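PDB 5X3G: uracil-DNA glycosylase from Nitratifractor salsuginis, which belongs to the uracil-DNA glycosylase family and is built as an alpha/beta protein around a central parallel four-stranded sheet. Local coordinates for residues 72-77 with 163-168; 205-210 with 244-249. One frame throughout, in Å; residues are numbered along the deposited sequence.

Contact 1: residues 72-77 with 163-168; sequences RYILFG and GVLLLN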
loop_
_atom_site.group_PDB
_atom_site.type_symbol
_atom_site.label_atom_id
_atom_site.label_comp_id
_atom_site.label_asym_id
_atom_site.label_seq_id
_atom_site.Cartn_x
_atom_site.Cartn_y
_atom_site.Cartn_z
ATOM N N ARG A 72 -4.481 10.435 -6.007
ATOM C CA ARG A 72 -4.258 11.641 -5.222
ATOM C C ARG A 72 -3.118 11.490 -4.228
ATOM O O ARG A 72 -2.493 12.491 -3.859
ATOM C CB ARG A 72 -5.534 12.022 -4.463
ATOM C CG ARG A 72 -6.785 12.008 -5.322
ATOM C CD ARG A 72 -8.027 12.264 -4.487
ATOM N NE ARG A 72 -7.826 13.327 -3.505
ATOM C CZ ARG A 72 -8.530 13.448 -2.383
ATOM N NH1 ARG A 72 -9.481 12.568 -2.098
ATOM N NH2 ARG A 72 -8.284 14.446 -1.547
ATOM N N TYR A 73 -2.840 10.264 -3.794
ATOM C CA TYR A 73 -1.776 9.975 -2.848
ATOM C C TYR A 73 -1.058 8.708 -3.285
ATOM O O TYR A 73 -1.641 7.839 -3.940
ATOM C CB TYR A 73 -2.305 9.775 -1.422
ATOM C CG TYR A 73 -3.009 10.968 -0.816
ATOM C CD1 TYR A 73 -2.302 11.939 -0.116
ATOM C CD2 TYR A 73 -4.384 11.113 -0.928
ATOM C CE1 TYR A 73 -2.947 13.026 0.445
ATOM C CE2 TYR A 73 -5.036 12.194 -0.371
ATOM C CZ TYR A 73 -4.317 13.147 0.314
ATOM O OH TYR A 73 -4.968 14.223 0.869
ATOM N N ILE A 74 0.211 8.602 -2.905
ATOM C CA ILE A 74 0.985 7.375 -3.064
ATOM C C ILE A 74 1.535 7.022 -1.691
ATOM O O ILE A 74 2.490 7.651 -1.221
ATOM C CB ILE A 74 2.119 7.516 -4.088
ATOM C CG1 ILE A 74 1.574 8.006 -5.431
ATOM C CG2 ILE A 74 2.851 6.191 -4.255
ATOM C CD1 ILE A 74 2.613 8.020 -6.529
ATOM N N LEU A 75 0.933 6.028 -1.047
ATOM C CA LEU A 75 1.348 5.573 0.272
ATOM C C LEU A 75 2.342 4.431 0.104
ATOM O O LEU A 75 2.015 3.407 -0.507
ATOM C CB LEU A 75 0.131 5.131 1.085
ATOM C CG LEU A 75 0.285 4.890 2.591
ATOM C CD1 LEU A 75 -1.080 4.994 3.231
ATOM C CD2 LEU A 75 0.895 3.530 2.893
ATOM N N PHE A 76 3.538 4.596 0.660
ATOM C CA PHE A 76 4.624 3.660 0.406
ATOM C C PHE A 76 4.716 2.568 1.465
ATOM O O PHE A 76 4.414 2.776 2.643
ATOM C CB PHE A 76 5.965 4.391 0.329
ATOM C CG PHE A 76 6.216 5.072 -0.988
ATOM C CD1 PHE A 76 6.751 4.370 -2.055
ATOM C CD2 PHE A 76 5.936 6.420 -1.153
ATOM C CE1 PHE A 76 6.993 4.995 -3.268
ATOM C CE2 PHE A 76 6.175 7.051 -2.363
ATOM C CZ PHE A 76 6.704 6.336 -3.423
ATOM N N GLY A 77 5.131 1.382 1.007
ATOM C CA GLY A 77 5.689 0.373 1.875
ATOM C C GLY A 77 7.037 -0.068 1.328
ATOM O O GLY A 77 7.469 0.376 0.264
ATOM N N GLY A 163 -8.237 7.729 -3.541
ATOM C CA GLY A 163 -7.182 8.011 -4.496
ATOM C C GLY A 163 -5.795 7.636 -4.035
ATOM O O GLY A 163 -4.814 8.252 -4.465
ATOM N N VAL A 164 -5.677 6.632 -3.174
ATOM C CA VAL A 164 -4.399 6.244 -2.595
ATOM C C VAL A 164 -3.861 5.045 -3.360
ATOM O O VAL A 164 -4.484 3.978 -3.382
ATOM C CB VAL A 164 -4.532 5.934 -1.097
ATOM C CG1 VAL A 164 -3.216 5.401 -0.535
ATOM C CG2 VAL A 164 -4.968 7.187 -0.353
ATOM N N LEU A 165 -2.711 5.232 -3.999
ATOM C CA LEU A 165 -1.962 4.143 -4.611
ATOM C C LEU A 165 -1.069 3.519 -3.547
ATOM O O LEU A 165 -0.145 4.171 -3.045
ATOM C CB LEU A 165 -1.124 4.652 -5.786
ATOM C CG LEU A 165 -0.287 3.623 -6.554
ATOM C CD1 LEU A 165 -1.172 2.654 -7.316
ATOM C CD2 LEU A 165 0.680 4.326 -7.489
ATOM N N LEU A 166 -1.360 2.268 -3.191
ATOM C CA LEU A 166 -0.633 1.560 -2.137
ATOM C C LEU A 166 0.578 0.881 -2.763
ATOM O O LEU A 166 0.519 -0.269 -3.200
ATOM C CB LEU A 166 -1.557 0.567 -1.446
ATOM C CG LEU A 166 -2.768 1.201 -0.763
ATOM C CD1 LEU A 166 -3.844 0.157 -0.483
ATOM C CD2 LEU A 166 -2.347 1.898 0.523
ATOM N N LEU A 167 1.703 1.594 -2.781
ATOM C CA LEU A 167 2.857 1.228 -3.594
ATOM C C LEU A 167 4.015 0.779 -2.709
ATOM O O LEU A 167 4.524 1.563 -1.903
ATOM C CB LEU A 167 3.278 2.407 -4.471
ATOM C CG LEU A 167 4.495 2.201 -5.372
ATOM C CD1 LEU A 167 4.265 1.040 -6.328
ATOM C CD2 LEU A 167 4.813 3.482 -6.126
ATOM N N ASN A 168 4.433 -0.474 -2.871
ATOM C CA ASN A 168 5.638 -0.989 -2.231
ATOM C C ASN A 168 6.868 -0.629 -3.059
ATOM O O ASN A 168 6.801 -0.524 -4.287
ATOM C CB ASN A 168 5.558 -2.509 -2.056
ATOM C CG ASN A 168 4.822 -2.917 -0.791
ATOM O OD1 ASN A 168 4.923 -2.257 0.240
ATOM N ND2 ASN A 168 4.072 -4.006 -0.870
#
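Leu167 packs alongside Ile74 and Phe76 of the adjoining strand, and these three residues form the apolar centre on one face of the sheet. Its CB lies 3.8 Å from Ile74 CG2, while its CD2 branch comes within 3.9 Å of Phe76 CE1 at the rim of the ring. CG of Leu167 lies anti to the backbone N (chi1 179°), and from there CD2 reaches both Ile74 CG2 and Phe76 CE1. Ile74 CG2 also sits above one face of the Phe76 ring, toward its rim, so this methyl is shared between Leu167 and the aromatic group. Helix 179-196 covers this side through Leu193 and Leu194.

On the reverse face, Val164 straddles two neighbours. Its CG1, anti to the backbone N (chi1 175°), meets Leu75 CB at 3.7 Å, and its CG2 lies 3.9 Å from Tyr73 CB. Leu166 CD2 approaches Leu75 CB as well, and Phe159 of helix 152-161 packs on Leu75, Val164 and Leu166.

Between these two layers run the parallel strands, their axes 25° apart. Leu165 N donates to Tyr73 O at 2.8 Å, and Leu165 O accepts from Leu75 N. The zigzag continues with Leu167 N to Leu75 O and Gly77 N to Leu167 O. At the N-terminal end Gly163 O takes two donors: Arg72 N, 2.7 Å away, uses a lone pair in the carbonyl plane, whereas Tyr73 N approaches from above that plane. Gly163 itself closes a Schellman motif at the end of the preceding helix. At the C-terminal end Asn168 OD1 rests 3.2 Å from Gly77 CA, an approach that is possible because Gly77 has no side chain.

Strand 73-77 thus has its polar backbone satisfied along this margin while its largely apolar side chains fill both faces, the chemistry of an interior strand in a sheet sandwiched between helices.

Contact 2: residues 205-210 with 244-249; sequences ILFGAH and ELFGPM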
loop_
_atom_site.group_PDB
_atom_site.type_symbol
_atom_site.label_atom_id
_atom_site.label_comp_id
_atom_site.label_asym_id
_atom_site.label_seq_id
_atom_site.Cartn_x
_atom_site.Cartn_y
_atom_site.Cartn_z
ATOM N N ILE A 205 2.826 9.862 0.789
ATOM C CA ILE A 205 2.639 9.614 2.214
ATOM C C ILE A 205 3.775 8.713 2.676
ATOM O O ILE A 205 3.883 7.561 2.239
ATOM C CB ILE A 205 1.271 8.983 2.506
ATOM C CG1 ILE A 205 0.150 9.911 2.039
ATOM C CG2 ILE A 205 1.140 8.659 3.991
ATOM C CD1 ILE A 205 -1.203 9.245 2.016
ATOM N N LEU A 206 4.619 9.234 3.558
ATOM C CA LEU A 206 5.888 8.598 3.900
ATOM C C LEU A 206 5.876 8.218 5.378
ATOM O O LEU A 206 6.075 9.069 6.248
ATOM C CB LEU A 206 7.048 9.526 3.562
ATOM C CG LEU A 206 7.032 10.034 2.116
ATOM C CD1 LEU A 206 7.982 11.209 1.938
ATOM C CD2 LEU A 206 7.371 8.906 1.143
ATOM N N PHE A 207 5.650 6.935 5.653
ATOM C CA PHE A 207 5.636 6.420 7.019
ATOM C C PHE A 207 7.067 6.187 7.489
ATOM O O PHE A 207 7.771 5.327 6.950
ATOM C CB PHE A 207 4.835 5.123 7.095
ATOM C CG PHE A 207 3.349 5.324 7.146
ATOM C CD1 PHE A 207 2.808 6.474 7.694
ATOM C CD2 PHE A 207 2.493 4.355 6.651
ATOM C CE1 PHE A 207 1.439 6.654 7.743
ATOM C CE2 PHE A 207 1.123 4.529 6.697
ATOM C CZ PHE A 207 0.594 5.680 7.244
ATOM N N GLY A 208 7.493 6.949 8.495
ATOM C CA GLY A 208 8.760 6.673 9.156
ATOM C C GLY A 208 9.949 6.694 8.212
ATOM O O GLY A 208 10.153 7.645 7.447
ATOM N N ALA A 209 10.738 5.614 8.257
ATOM C CA ALA A 209 11.983 5.543 7.497
ATOM C C ALA A 209 11.764 5.766 6.007
ATOM O O ALA A 209 12.674 6.240 5.311
ATOM C CB ALA A 209 12.662 4.193 7.733
ATOM N N HIS A 210 10.566 5.442 5.503
ATOM C CA HIS A 210 10.253 5.647 4.092
ATOM C C HIS A 210 10.547 7.071 3.643
ATOM O O HIS A 210 10.877 7.297 2.472
ATOM C CB HIS A 210 8.783 5.316 3.825
ATOM C CG HIS A 210 8.481 3.848 3.828
ATOM N ND1 HIS A 210 7.560 3.280 4.682
ATOM C CD2 HIS A 210 8.977 2.834 3.081
ATOM C CE1 HIS A 210 7.501 1.979 4.462
ATOM N NE2 HIS A 210 8.353 1.683 3.496
ATOM N N GLU A 244 -5.241 14.431 10.883
ATOM C CA GLU A 244 -5.565 15.416 9.861
ATOM C C GLU A 244 -5.363 14.870 8.454
ATOM O O GLU A 244 -6.108 15.245 7.540
ATOM C CB GLU A 244 -4.739 16.687 10.063
ATOM C CG GLU A 244 -5.100 17.790 9.080
ATOM C CD GLU A 244 -4.476 19.125 9.427
ATOM O OE1 GLU A 244 -3.780 19.209 10.458
ATOM O OE2 GLU A 244 -4.684 20.093 8.663
ATOM N N LEU A 245 -4.386 13.984 8.252
ATOM C CA LEU A 245 -4.204 13.429 6.913
ATOM C C LEU A 245 -5.300 12.423 6.567
ATOM O O LEU A 245 -5.935 12.524 5.511
ATOM C CB LEU A 245 -2.826 12.780 6.787
ATOM C CG LEU A 245 -2.598 12.020 5.476
ATOM C CD1 LEU A 245 -2.790 12.938 4.281
ATOM C CD2 LEU A 245 -1.212 11.405 5.450
ATOM N N PHE A 246 -5.545 11.454 7.447
ATOM C CA PHE A 246 -6.442 10.348 7.135
ATOM C C PHE A 246 -7.883 10.598 7.550
ATOM O O PHE A 246 -8.783 9.929 7.035
ATOM C CB PHE A 246 -5.942 9.066 7.801
ATOM C CG PHE A 246 -4.616 8.605 7.284
ATOM C CD1 PHE A 246 -4.496 8.094 6.001
ATOM C CD2 PHE A 246 -3.485 8.692 8.074
ATOM C CE1 PHE A 246 -3.272 7.675 5.521
ATOM C CE2 PHE A 246 -2.261 8.270 7.598
ATOM C CZ PHE A 246 -2.152 7.766 6.321
ATOM N N GLY A 247 -8.115 11.525 8.474
ATOM C CA GLY A 247 -9.447 11.874 8.915
ATOM C C GLY A 247 -10.430 12.124 7.786
ATOM O O GLY A 247 -11.499 11.511 7.730
ATOM N N PRO A 248 -10.091 13.031 6.860
ATOM C CA PRO A 248 -11.011 13.316 5.744
ATOM C C PRO A 248 -11.308 12.121 4.862
ATOM O O PRO A 248 -12.271 12.166 4.087
ATOM C CB PRO A 248 -10.277 14.412 4.961
ATOM C CG PRO A 248 -9.421 15.075 5.975
ATOM C CD PRO A 248 -8.958 13.972 6.877
HETATM N N MSE A 249 -10.524 11.057 4.955
HETATM C CA MSE A 249 -10.738 9.891 4.117
HETATM C C MSE A 249 -11.833 8.992 4.664
HETATM O O MSE A 249 -12.458 8.245 3.909
HETATM C CB MSE A 249 -9.440 9.111 3.975
HETATM C CG MSE A 249 -8.302 9.918 3.402
HETATM SE SE MSE A 249 -6.838 8.716 2.933
HETATM C CE MSE A 249 -5.351 9.972 2.927
#
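Ile205 and Leu245 make the main aliphatic contact, their side chains reaching toward each other tip to tip. Leu245 CD2 stands 3.9 Å from Ile205 CG2 and almost as near to CG1 and CD1, so one methyl meets most of the isoleucine. Selenomethionine Met249 adds a looser touch, its CE 4.3 Å from Ile205 CD1. Ile205 CG2 also lies 4.1 Å from Phe246 CZ, linking the aliphatic and aromatic parts.

The aromatic part pairs Phe207 with Phe246. The rings come from opposite directions and meet rim to rim, CZ of Phe207 3.6 Å from CZ of Phe246, with planes at 44° and neither lying over the other's face. Each has a methyl of its own segment above one face, displaced toward the rim: Ile205 CG2 on Phe207, Leu245 CD2 on Phe246. Phe119 makes an edge-to-face pair with Phe246.

No hydrogen bond crosses between the segments; the backbone of Ile205 is instead tied to Ile74 of strand 73-77, and after Phe207 the chain leaves the strand in a type II' turn.

A hydrophobic seam of this sort, with side chains of helix 240-246 and the 3-10 turn that follows it packed on a strand of the central parallel sheet, is the helix-on-sheet packing of a layered alpha/beta fold.

In the fold
Contacts 1 and 2 are both buried and share one sheet, since strands 73-77 and 203-207 are neighbours in it. Contact 1 lies deeper, about 5 Å between its centre and that of the chain, against about 12 Å for contact 2. They join directly: Ile74 O and Ile205 N are probably hydrogen-bonded, and Tyr73 packs on Ile205. Their chemistry follows their place. Contact 1 joins two strands edge to edge, through backbone hydrogen bonds flanked by apolar side chains. Contact 2 joins a helix and its 3-10 extension to a sheet face and relies on side chains alone, with no hydrogen bond between its segments.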